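Local coordinates for agmatinase (Deinococcus radiodurans, PDB 1WOH), which probably catalyses the hydrolysis of agmatine to putrescine and urea with a pair of manganese ions, as a member of the arginase family, at residues Q222-V228 with N265-D271; L215-G221 with A260-N265; G180-L184 with E245-L249; I238-S242 with E274-D280; P23-W27 with Q106-R110. All coordinates share one frame; numbering follows the deposited sequence.

Contact 1. Residues Q222-V228 with N265-D271; sequences QNVYFSV and NTVVGLD
OD2 of D271 accepts a hydrogen bond from OH of Y225 at 2.7 Å and is also bonded to OG of S124. The other oxygen, OD1, receives OG of S227 at 2.8 Å on its syn lone pair. The carboxylate is thus fixed through both oxygens. The two segments are neighbouring parallel strands of the central sheet of the arginase fold. Helix 251-264 connects them in a beta-alpha-beta unit.

The Y225 hydroxyl comes to the anti side of OD2, tilted from the carboxylate plane. Ring and carboxylate planes are 76° apart, and OD2 lies at the ring edge. CG of D271 stands between its own backbone N and carbonyl carbon (chi1 69°), which turns the carboxylate toward Y225 and S227. S227 OG is also bonded to NE2 of H121, a manganese ligand, so D271 is in a position to steady that ligand through S227. No manganese is bound to this chain here.

On the opposite face, F226 CE1 meets V267 CG2 at 3.6 Å, the two side chains set roughly square to each other. F226 CB rests on L270 CD1 at 4.0 Å.

V224 pairs with V267 and F226 with L270, so the second strand carries one extra residue: a beta bulge at V268-G269. F226 N bonds to G269 O at 2.9 Å. Within the bulge, V268 N bonds to V224 O at 2.8 Å. At the start of the strands, N265 sends ND2 to P219 O, while its OD1 accepts Q222 N at 2.9 Å on an in-plane lone pair.

Contact 2. Residues L215-G221 with A260-N265; sequences LAQLPRG and AAAANN
N265 reaches over to P219 and ties the loop 215-221 to the end of helix 251-264. Its CB lies against V224 of strand 223-229. CG is anti to the carbonyl carbon (chi1 -64°), and this turns the amide between the helix end and the loop. CG itself is 3.4 Å from P219 O. OD1 lies 3.3 Å from R220 CA. ND2 makes two bonds, both partners lying in the plane of the amide. One goes to P219 O at 2.7 Å, fairly straight at 163°, but the donor stands above the carbonyl plane. The other goes back to A261 O at 2.9 Å, on a lone pair in the carbonyl plane. With both hydrogens and the oxygen used, the amide cannot easily flip. P219 O also accepts from a water. Replacing N265 by an alanine would probably deprive P219 O and A261 O of their shared donor and let the loop shift from the helix end.

The backbones add one bond, G221 N to N264 O at 2.7 Å. Farther up the helix, CB of A260 is touched by L215 CD2 and by L218 CD1, each at 4.0 Å. Those leucines stand at the two ends of a type I beta turn and also pack on I257. P219 rests on V140 and H138, so the loop that follows helix 211-215 is held between helix 251-264 and strands 137-142 and 223-229.

Contact 3. Residues G180-L184 with E245-L249; sequences GLRGL and EPDGL
R182 places its CG between its backbone N and carbonyl carbon (chi1 59°) and then runs extended to NE, which brings the guanidinium up to the main chain of E245 and P246. E245 bends at chi2 (55°), which folds the carboxylate carbon CD back beside G183, 3.7 Å from its CA. The two chains run antiparallel past one another, CG of R182 3.8 Å from CG of E245.

The grip is side-on. NE and NH2 of R182 both bond to E245 O, at 3.1 and 2.9 Å, from the same face of that carbonyl. NE also makes a weak bond to P246 O. This is the C-terminal side of the central parallel sheet, where the arginase fold carries its metal site: segment 180-184 leaves strand 173-181 here, and D231, a manganese ligand, is close by. NH1 of R182 turns back to G180 O at 2.9 Å and also bonds to G232 O, so backbone carbonyls largely receive the positive group.

OE2 of E245 forms a salt bridge with R291 of the second subunit, and a water joins it to L184 N. D247 OD1 bonds to A252 N of that subunit.

Contact 4. Residues I238-S242 with E274-D280; sequences IPGTS and ELAPNLD
G240 is the centre of an inverse gamma turn, closed by T241 N to P239 O at 2.9 Å, and its carbonyl O accepts A276 N at 2.7 Å. That bond is straight at 170°, though the donor stands above the carbonyl plane. Two loops meet here, one after strand 223-229 and one after strand 266-273, on the C-terminal side of the arginase-fold sheet and beside the metal site.

T241 donates OG1 to E274 O at 2.9 Å. The hydroxyl is anti to the backbone N of T241 (chi1 -168°), which aims it along the loop toward E274; the donor comes tilted from the carbonyl plane. A water then fills the corner between the loops. It accepts S242 N and donates to E274 O and to E274 OE1, the last at 2.8 Å. The other oxygen of E274, OE2, is bonded to H121 N and to N159 ND2. H121 is a manganese ligand, so E274 links the loop contact to the first shell through the backbone.

L279, in the short 3-10 turn 277-279, lays CB over G240 CA and CD1 against T241 O at 3.6 Å. A276 CB covers T241 CA at 4.0 Å. D280 is held at both oxygens, OD2 by T282 and OD1 by S285. P239 packs on R284 of the second subunit, and its CG meets D280 OD1 at 3.5 Å.

Contact 5. Residues P23-W27 with Q106-R110; sequences PDGDW and QVRGR
The R110 side chain runs nearly perpendicular to that of W27, over one face of the indole. CB of R110 sits 3.7 Å from the centroid of the six-membered ring and only 9° off its normal, a CH-pi contact. CD follows over the pyrrole side, 3.5 Å from W27 NE1. The indole is set for this by its CG, which stands between the backbone N and carbonyl carbon of W27 (chi1 59°). NE1 itself is bonded to Q22 O.

Past the ring the arginine chain continues extended to NE, and the guanidinium plane is turned 41° from the indole. NE donates to G25 O at 2.7 Å, in the plane of that carbonyl and close to the guanidinium plane. P23 O and D24 CA lie over one guanidinium face. This is where the N-terminal loop before strand 31-36 crosses the C-terminal end of helix 93-108, on the surface of the alpha/beta fold. NH1 of R110 bonds to Q106 O in the last turn of that helix, at 2.7 Å; the positive charge is likely to suit a helix C-terminus. An alanine in place of R110 takes away the donor to G25 O and Q106 O and the cover on the W27 face, and is likely to let the loop move off the helix end.

Q106 and D24 run alongside each other, amide and carboxylate nearly parallel in plane. OE1 of Q106 meets P23 CB at 3.5 Å. P23 CB also meets V107 CG2 at 4.2 Å, and V107 packs on A32 and A83.

Contacts 1 and 2 share N265 and touch directly: F226 CE2 lies 3.4 Å from A261 CB, and V224 CG2 is 3.9 Å from P219 CG. Contact 4 lies beyond the other end of the same two strands, its centre about 23 Å from that of contact 1. Contacts 1 and 4 converge on H121, the first through S227 and the fourth through E274. Contact 3, centred about 16 Å from contact 4, approaches the metal site near H145 and D231. Contacts 3 and 4 both touch the second subunit. Contacts 2 and 5 lie away from the site. Contact 5 is centred about 37 Å from contact 3, on the opposite side of the chain's centre.

Contact 1. Residues Q222-V228 with N265-D271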
# COMPACT_ATOMS: atom_id res chain seq x y z
N GLN A 222 34.33 25.20 15.55
CA GLN A 222 34.95 24.18 14.71
C GLN A 222 34.40 24.15 13.29
O GLN A 222 33.40 24.79 12.99
CB GLN A 222 34.72 22.80 15.35
CG GLN A 222 35.11 22.72 16.80
CD GLN A 222 36.60 22.61 17.00
OE1 GLN A 222 37.39 23.05 16.16
NE2 GLN A 222 37.01 22.03 18.12
N ASN A 223 35.07 23.40 12.42
CA ASN A 223 34.60 23.23 11.05
C ASN A 223 33.77 21.96 11.21
O ASN A 223 34.30 20.90 11.53
CB ASN A 223 35.75 22.97 10.09
CG ASN A 223 36.57 24.21 9.83
OD1 ASN A 223 36.02 25.28 9.57
ND2 ASN A 223 37.89 24.08 9.88
N VAL A 224 32.46 22.09 10.99
CA VAL A 224 31.56 20.96 11.17
C VAL A 224 30.83 20.46 9.93
O VAL A 224 30.34 21.24 9.12
CB VAL A 224 30.51 21.30 12.26
CG1 VAL A 224 29.44 20.21 12.34
CG2 VAL A 224 31.20 21.46 13.60
N TYR A 225 30.79 19.14 9.80
CA TYR A 225 30.07 18.47 8.73
C TYR A 225 28.92 17.79 9.46
O TYR A 225 29.14 17.11 10.47
CB TYR A 225 30.96 17.40 8.08
CG TYR A 225 30.29 16.55 7.03
CD1 TYR A 225 30.45 16.83 5.67
CD2 TYR A 225 29.52 15.44 7.39
CE1 TYR A 225 29.87 16.02 4.69
CE2 TYR A 225 28.94 14.62 6.43
CZ TYR A 225 29.12 14.91 5.08
OH TYR A 225 28.57 14.08 4.13
N PHE A 226 27.70 18.00 8.98
CA PHE A 226 26.50 17.40 9.59
C PHE A 226 26.13 16.13 8.83
O PHE A 226 26.00 16.16 7.61
CB PHE A 226 25.30 18.35 9.48
CG PHE A 226 25.33 19.51 10.43
CD1 PHE A 226 25.00 20.79 9.97
CD2 PHE A 226 25.61 19.34 11.77
CE1 PHE A 226 24.95 21.87 10.84
CE2 PHE A 226 25.56 20.42 12.66
CZ PHE A 226 25.23 21.69 12.19
N SER A 227 25.98 15.02 9.55
CA SER A 227 25.53 13.79 8.90
C SER A 227 24.24 13.42 9.60
O SER A 227 24.23 13.12 10.79
CB SER A 227 26.54 12.65 9.07
OG SER A 227 26.01 11.48 8.46
N VAL A 228 23.13 13.47 8.86
CA VAL A 228 21.84 13.14 9.44
C VAL A 228 21.29 11.83 8.90
O VAL A 228 20.92 11.74 7.73
CB VAL A 228 20.80 14.25 9.16
CG1 VAL A 228 19.45 13.86 9.79
CG2 VAL A 228 21.29 15.58 9.73
N ASN A 265 29.36 27.16 15.01
CA ASN A 265 30.42 26.54 14.22
C ASN A 265 30.38 26.94 12.76
O ASN A 265 29.43 27.57 12.30
CB ASN A 265 30.30 25.01 14.31
CG ASN A 265 30.51 24.48 15.71
OD1 ASN A 265 31.65 24.30 16.15
ND2 ASN A 265 29.42 24.21 16.41
N THR A 266 31.42 26.57 12.03
CA THR A 266 31.49 26.85 10.61
C THR A 266 31.04 25.55 9.94
O THR A 266 31.78 24.57 9.94
CB THR A 266 32.93 27.16 10.17
OG1 THR A 266 33.40 28.34 10.85
CG2 THR A 266 32.98 27.40 8.66
N VAL A 267 29.83 25.55 9.40
CA VAL A 267 29.26 24.38 8.74
C VAL A 267 29.80 24.24 7.31
O VAL A 267 29.59 25.13 6.48
CB VAL A 267 27.72 24.47 8.70
CG1 VAL A 267 27.13 23.22 8.06
CG2 VAL A 267 27.19 24.64 10.12
N VAL A 268 30.48 23.13 7.03
CA VAL A 268 31.08 22.89 5.73
C VAL A 268 30.28 21.99 4.79
O VAL A 268 30.59 21.88 3.60
CB VAL A 268 32.50 22.29 5.90
CG1 VAL A 268 33.34 23.20 6.78
CG2 VAL A 268 32.41 20.90 6.53
N GLY A 269 29.25 21.34 5.33
CA GLY A 269 28.44 20.47 4.50
C GLY A 269 27.45 19.67 5.33
O GLY A 269 27.51 19.67 6.56
N LEU A 270 26.54 18.99 4.65
CA LEU A 270 25.54 18.18 5.32
C LEU A 270 25.06 17.05 4.43
O LEU A 270 24.91 17.24 3.22
CB LEU A 270 24.33 19.05 5.71
CG LEU A 270 23.06 18.34 6.21
CD1 LEU A 270 22.27 19.26 7.11
CD2 LEU A 270 22.22 17.88 5.02
N ASP A 271 24.87 15.87 5.01
CA ASP A 271 24.32 14.77 4.23
C ASP A 271 23.06 14.29 4.94
O ASP A 271 22.93 14.41 6.16
CB ASP A 271 25.34 13.62 3.97
CG ASP A 271 25.72 12.81 5.21
OD1 ASP A 271 24.87 12.57 6.10
OD2 ASP A 271 26.89 12.36 5.27
O HOH W 1 36.32 27.35 11.25

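Contact 2. Residues L215-G221 with A260-N265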
# COMPACT_ATOMS: atom_id res chain seq x y z
N LEU A 215 23.30 19.75 24.36
CA LEU A 215 23.72 20.86 23.51
C LEU A 215 25.05 21.42 24.01
O LEU A 215 25.86 21.92 23.23
CB LEU A 215 22.66 21.98 23.51
CG LEU A 215 21.23 21.60 23.10
CD1 LEU A 215 20.36 22.85 23.09
CD2 LEU A 215 21.24 20.94 21.73
N ALA A 216 25.28 21.32 25.32
CA ALA A 216 26.52 21.82 25.91
C ALA A 216 27.72 20.95 25.52
O ALA A 216 28.87 21.38 25.68
CB ALA A 216 26.39 21.88 27.43
N GLN A 217 27.46 19.75 25.02
CA GLN A 217 28.53 18.85 24.61
C GLN A 217 28.90 19.02 23.14
O GLN A 217 29.91 18.49 22.69
CB GLN A 217 28.14 17.40 24.86
CG GLN A 217 27.83 17.06 26.31
CD GLN A 217 27.53 15.58 26.49
OE1 GLN A 217 28.38 14.73 26.24
NE2 GLN A 217 26.32 15.27 26.92
N LEU A 218 28.08 19.75 22.39
CA LEU A 218 28.36 19.97 20.97
C LEU A 218 29.60 20.83 20.75
O LEU A 218 29.98 21.62 21.61
CB LEU A 218 27.15 20.61 20.29
CG LEU A 218 25.86 19.78 20.32
CD1 LEU A 218 24.74 20.58 19.68
CD2 LEU A 218 26.07 18.47 19.57
N PRO A 219 30.25 20.68 19.59
CA PRO A 219 31.45 21.45 19.26
C PRO A 219 31.23 22.96 19.16
O PRO A 219 30.11 23.42 18.94
CB PRO A 219 31.90 20.84 17.93
CG PRO A 219 30.60 20.38 17.32
CD PRO A 219 29.89 19.77 18.49
N ARG A 220 32.30 23.72 19.34
CA ARG A 220 32.23 25.18 19.26
C ARG A 220 33.42 25.76 18.52
O ARG A 220 34.57 25.40 18.80
CB ARG A 220 32.15 25.77 20.67
CG ARG A 220 30.90 25.38 21.42
CD ARG A 220 30.88 25.94 22.83
NE ARG A 220 29.60 25.71 23.49
CZ ARG A 220 29.08 24.51 23.74
NH1 ARG A 220 29.74 23.42 23.39
NH2 ARG A 220 27.91 24.41 24.34
N GLY A 221 33.14 26.64 17.56
CA GLY A 221 34.19 27.28 16.78
C GLY A 221 34.95 26.33 15.88
O GLY A 221 36.08 26.62 15.46
N ALA A 260 21.68 24.41 17.21
CA ALA A 260 22.69 24.79 18.19
C ALA A 260 24.08 24.70 17.59
O ALA A 260 24.91 25.61 17.75
CB ALA A 260 22.59 23.89 19.42
N ALA A 261 24.35 23.61 16.88
CA ALA A 261 25.65 23.42 16.26
C ALA A 261 25.89 24.44 15.16
O ALA A 261 27.00 24.95 15.01
CB ALA A 261 25.77 22.00 15.71
N ALA A 262 24.85 24.75 14.39
CA ALA A 262 24.97 25.70 13.28
C ALA A 262 25.25 27.13 13.75
O ALA A 262 25.87 27.92 13.03
CB ALA A 262 23.68 25.68 12.45
N ALA A 263 24.81 27.45 14.96
CA ALA A 263 24.99 28.78 15.51
C ALA A 263 26.37 29.05 16.08
O ALA A 263 26.77 30.21 16.21
CB ALA A 263 23.94 29.03 16.59
N ASN A 264 27.11 28.00 16.42
CA ASN A 264 28.43 28.16 17.03
C ASN A 264 29.59 27.54 16.26
O ASN A 264 30.68 27.42 16.80
CB ASN A 264 28.41 27.55 18.43
CG ASN A 264 27.35 28.17 19.32
OD1 ASN A 264 27.42 29.35 19.66
ND2 ASN A 264 26.35 27.37 19.69
N ASN A 265 29.36 27.16 15.01
CA ASN A 265 30.42 26.54 14.22
C ASN A 265 30.38 26.94 12.76
O ASN A 265 29.43 27.57 12.30
CB ASN A 265 30.30 25.01 14.31
CG ASN A 265 30.51 24.48 15.71
OD1 ASN A 265 31.65 24.30 16.15
ND2 ASN A 265 29.42 24.21 16.41
O HOH W 2 27.36 23.98 19.28

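Contact 3. Residues G180-L184 with E245-L249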
# COMPACT_ATOMS: atom_id res chain seq x y z
N GLY A 180 21.84 10.31 19.63
CA GLY A 180 20.63 9.56 19.33
C GLY A 180 20.77 8.05 19.41
O GLY A 180 19.80 7.32 19.20
N LEU A 181 21.97 7.57 19.74
CA LEU A 181 22.23 6.14 19.82
C LEU A 181 21.29 5.38 20.76
O LEU A 181 21.00 5.83 21.87
CB LEU A 181 23.68 5.88 20.25
CG LEU A 181 24.80 6.44 19.37
CD1 LEU A 181 26.14 6.02 19.94
CD2 LEU A 181 24.66 5.94 17.94
N ARG A 182 20.83 4.22 20.29
CA ARG A 182 19.93 3.37 21.06
C ARG A 182 19.82 2.02 20.36
O ARG A 182 20.21 1.88 19.20
CB ARG A 182 18.55 4.03 21.15
CG ARG A 182 17.91 4.30 19.80
CD ARG A 182 16.70 5.22 19.95
NE ARG A 182 15.94 5.35 18.71
CZ ARG A 182 16.20 6.22 17.74
NH1 ARG A 182 17.21 7.07 17.84
NH2 ARG A 182 15.42 6.24 16.66
N GLY A 183 19.28 1.03 21.06
CA GLY A 183 19.13 -0.29 20.47
C GLY A 183 19.72 -1.37 21.35
O GLY A 183 20.55 -1.09 22.21
N LEU A 184 19.30 -2.61 21.15
CA LEU A 184 19.81 -3.71 21.96
C LEU A 184 21.22 -4.13 21.60
O LEU A 184 21.95 -4.66 22.44
CB LEU A 184 18.90 -4.93 21.84
CG LEU A 184 17.44 -4.78 22.27
CD1 LEU A 184 16.73 -6.11 22.10
CD2 LEU A 184 17.37 -4.32 23.73
N GLU A 245 14.58 2.07 15.14
CA GLU A 245 14.80 1.76 16.54
C GLU A 245 13.81 2.64 17.31
O GLU A 245 13.75 3.85 17.08
CB GLU A 245 16.25 2.11 16.90
CG GLU A 245 16.91 1.19 17.91
CD GLU A 245 16.87 -0.27 17.50
OE1 GLU A 245 17.59 -0.67 16.55
OE2 GLU A 245 16.10 -1.01 18.12
N PRO A 246 13.02 2.06 18.23
CA PRO A 246 12.05 2.85 19.00
C PRO A 246 12.65 3.92 19.89
O PRO A 246 13.84 3.89 20.19
CB PRO A 246 11.31 1.79 19.81
CG PRO A 246 12.41 0.78 20.10
CD PRO A 246 13.10 0.68 18.74
N ASP A 247 11.81 4.87 20.30
CA ASP A 247 12.19 5.96 21.19
C ASP A 247 13.36 6.79 20.68
O ASP A 247 14.43 6.79 21.28
CB ASP A 247 12.52 5.39 22.56
CG ASP A 247 11.42 4.49 23.09
OD1 ASP A 247 10.28 4.98 23.27
OD2 ASP A 247 11.70 3.30 23.33
N GLY A 248 13.13 7.50 19.58
CA GLY A 248 14.17 8.33 19.01
C GLY A 248 13.88 9.81 19.15
O GLY A 248 13.01 10.23 19.93
N LEU A 249 14.61 10.61 18.38
CA LEU A 249 14.47 12.06 18.38
C LEU A 249 13.16 12.52 17.76
O LEU A 249 12.73 11.97 16.75
CB LEU A 249 15.58 12.70 17.55
CG LEU A 249 17.03 12.49 17.95
CD1 LEU A 249 17.93 12.95 16.83
CD2 LEU A 249 17.32 13.27 19.24
O HOH W 3 17.42 -2.98 19.00

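Contact 4. Residues I238-S242 with E274-D280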
# COMPACT_ATOMS: atom_id res chain seq x y z
N ILE A 238 9.43 9.40 11.60
CA ILE A 238 10.03 9.06 10.31
C ILE A 238 10.13 7.53 10.17
O ILE A 238 11.19 6.95 10.43
CB ILE A 238 11.46 9.65 10.21
CG1 ILE A 238 11.44 11.14 10.55
CG2 ILE A 238 12.02 9.41 8.81
CD1 ILE A 238 10.59 12.00 9.60
N PRO A 239 9.04 6.87 9.78
CA PRO A 239 9.07 5.41 9.64
C PRO A 239 9.79 4.90 8.39
O PRO A 239 10.15 3.73 8.32
CB PRO A 239 7.58 5.04 9.63
CG PRO A 239 6.98 6.20 8.89
CD PRO A 239 7.67 7.38 9.57
N GLY A 240 9.99 5.78 7.41
CA GLY A 240 10.64 5.39 6.17
C GLY A 240 12.14 5.22 6.22
O GLY A 240 12.90 6.07 5.73
N THR A 241 12.59 4.13 6.82
CA THR A 241 14.03 3.85 6.94
C THR A 241 14.21 2.34 7.13
O THR A 241 13.36 1.67 7.70
CB THR A 241 14.67 4.64 8.11
OG1 THR A 241 16.10 4.56 8.02
CG2 THR A 241 14.24 4.10 9.45
N SER A 242 15.34 1.81 6.66
CA SER A 242 15.61 0.37 6.75
C SER A 242 15.56 -0.29 8.11
O SER A 242 14.85 -1.29 8.31
CB SER A 242 16.99 0.06 6.13
OG SER A 242 17.34 -1.30 6.37
N GLU A 274 19.82 7.38 4.51
CA GLU A 274 18.97 6.27 4.94
C GLU A 274 17.46 6.45 4.84
O GLU A 274 16.69 5.67 5.41
CB GLU A 274 19.36 5.87 6.37
CG GLU A 274 20.77 5.28 6.50
CD GLU A 274 20.87 3.82 6.06
OE1 GLU A 274 19.84 3.12 6.07
OE2 GLU A 274 21.99 3.37 5.72
N LEU A 275 17.01 7.47 4.12
CA LEU A 275 15.57 7.65 3.94
C LEU A 275 15.12 6.58 2.94
O LEU A 275 15.77 6.39 1.91
CB LEU A 275 15.29 9.04 3.34
CG LEU A 275 13.96 9.77 3.51
CD1 LEU A 275 13.70 10.61 2.26
CD2 LEU A 275 12.82 8.81 3.75
N ALA A 276 14.03 5.87 3.25
CA ALA A 276 13.49 4.84 2.36
C ALA A 276 12.03 5.21 2.11
O ALA A 276 11.14 4.80 2.86
CB ALA A 276 13.56 3.46 3.01
N PRO A 277 11.77 5.99 1.05
CA PRO A 277 10.41 6.44 0.70
C PRO A 277 9.42 5.31 0.49
O PRO A 277 8.23 5.44 0.79
CB PRO A 277 10.63 7.23 -0.60
CG PRO A 277 12.06 7.66 -0.52
CD PRO A 277 12.74 6.45 0.05
N ASN A 278 9.91 4.19 -0.02
CA ASN A 278 9.09 3.02 -0.29
C ASN A 278 8.57 2.36 0.98
O ASN A 278 7.64 1.55 0.92
CB ASN A 278 9.91 1.99 -1.08
CG ASN A 278 11.21 1.64 -0.38
OD1 ASN A 278 11.96 2.52 0.02
ND2 ASN A 278 11.48 0.35 -0.25
N LEU A 279 9.15 2.72 2.12
CA LEU A 279 8.74 2.15 3.39
C LEU A 279 7.80 3.05 4.18
O LEU A 279 7.46 2.75 5.33
CB LEU A 279 9.96 1.81 4.24
CG LEU A 279 10.86 0.71 3.64
CD1 LEU A 279 12.06 0.49 4.53
CD2 LEU A 279 10.06 -0.58 3.49
N ASP A 280 7.38 4.16 3.58
CA ASP A 280 6.43 5.06 4.24
C ASP A 280 5.42 5.53 3.20
O ASP A 280 5.61 6.55 2.55
CB ASP A 280 7.12 6.28 4.85
CG ASP A 280 6.13 7.21 5.53
OD1 ASP A 280 6.55 8.25 6.09
OD2 ASP A 280 4.92 6.91 5.51
O HOH W 4 17.78 2.72 8.83
O HOH W 5 17.28 3.06 4.85

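Contact 5. Residues P23-W27 with Q106-R110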
# COMPACT_ATOMS: atom_id res chain seq x y z
N PRO A 23 28.05 19.04 -12.02
CA PRO A 23 29.06 19.10 -10.96
C PRO A 23 30.31 19.91 -11.28
O PRO A 23 30.76 20.72 -10.47
CB PRO A 23 29.36 17.63 -10.70
CG PRO A 23 28.03 17.00 -10.90
CD PRO A 23 27.52 17.67 -12.16
N ASP A 24 30.88 19.69 -12.46
CA ASP A 24 32.10 20.39 -12.85
C ASP A 24 31.82 21.51 -13.85
O ASP A 24 32.73 21.96 -14.55
CB ASP A 24 33.09 19.41 -13.46
CG ASP A 24 32.71 18.99 -14.86
OD1 ASP A 24 31.53 18.63 -15.08
OD2 ASP A 24 33.59 19.01 -15.75
N GLY A 25 30.57 21.95 -13.91
CA GLY A 25 30.20 23.01 -14.82
C GLY A 25 30.66 24.38 -14.35
O GLY A 25 31.31 24.50 -13.31
N ASP A 26 30.32 25.41 -15.12
CA ASP A 26 30.71 26.77 -14.77
C ASP A 26 29.59 27.48 -14.02
O ASP A 26 28.82 28.23 -14.62
CB ASP A 26 31.08 27.55 -16.03
CG ASP A 26 31.45 28.99 -15.73
OD1 ASP A 26 32.29 29.22 -14.84
OD2 ASP A 26 30.91 29.90 -16.40
N TRP A 27 29.51 27.24 -12.72
CA TRP A 27 28.48 27.86 -11.88
C TRP A 27 28.97 28.09 -10.46
O TRP A 27 29.99 27.55 -10.03
CB TRP A 27 27.22 26.98 -11.83
CG TRP A 27 27.48 25.61 -11.30
CD1 TRP A 27 27.91 24.52 -12.00
CD2 TRP A 27 27.40 25.19 -9.92
NE1 TRP A 27 28.11 23.45 -11.15
CE2 TRP A 27 27.81 23.84 -9.87
CE3 TRP A 27 27.03 25.83 -8.73
CZ2 TRP A 27 27.85 23.11 -8.68
CZ3 TRP A 27 27.07 25.10 -7.54
CH2 TRP A 27 27.49 23.76 -7.53
N GLN A 106 33.96 18.47 -6.72
CA GLN A 106 33.58 19.45 -7.73
C GLN A 106 32.46 20.35 -7.24
O GLN A 106 32.47 21.56 -7.48
CB GLN A 106 33.16 18.76 -9.03
CG GLN A 106 34.24 17.87 -9.63
CD GLN A 106 33.80 17.21 -10.92
OE1 GLN A 106 32.68 16.70 -11.03
NE2 GLN A 106 34.68 17.22 -11.92
N VAL A 107 31.48 19.77 -6.57
CA VAL A 107 30.36 20.54 -6.05
C VAL A 107 30.80 21.44 -4.90
O VAL A 107 30.41 22.61 -4.82
CB VAL A 107 29.22 19.60 -5.58
CG1 VAL A 107 28.19 20.39 -4.75
CG2 VAL A 107 28.55 18.99 -6.80
N ARG A 108 31.64 20.90 -4.02
CA ARG A 108 32.13 21.68 -2.90
C ARG A 108 32.85 22.95 -3.36
O ARG A 108 32.69 24.02 -2.78
CB ARG A 108 33.07 20.84 -2.04
CG ARG A 108 32.54 20.55 -0.66
CD ARG A 108 33.41 21.21 0.39
NE ARG A 108 34.74 20.60 0.45
CZ ARG A 108 35.76 21.07 1.16
NH1 ARG A 108 35.62 22.17 1.89
NH2 ARG A 108 36.92 20.43 1.14
N GLY A 109 33.64 22.82 -4.42
CA GLY A 109 34.39 23.95 -4.93
C GLY A 109 33.59 25.03 -5.63
O GLY A 109 34.15 26.04 -6.05
N ARG A 110 32.28 24.83 -5.75
CA ARG A 110 31.45 25.81 -6.43
C ARG A 110 30.32 26.34 -5.57
O ARG A 110 29.44 27.06 -6.05
CB ARG A 110 30.89 25.21 -7.72
CG ARG A 110 31.96 24.86 -8.76
CD ARG A 110 31.37 24.02 -9.88
NE ARG A 110 32.32 23.76 -10.97
CZ ARG A 110 33.44 23.04 -10.84
NH1 ARG A 110 33.77 22.51 -9.68
NH2 ARG A 110 34.22 22.87 -11.90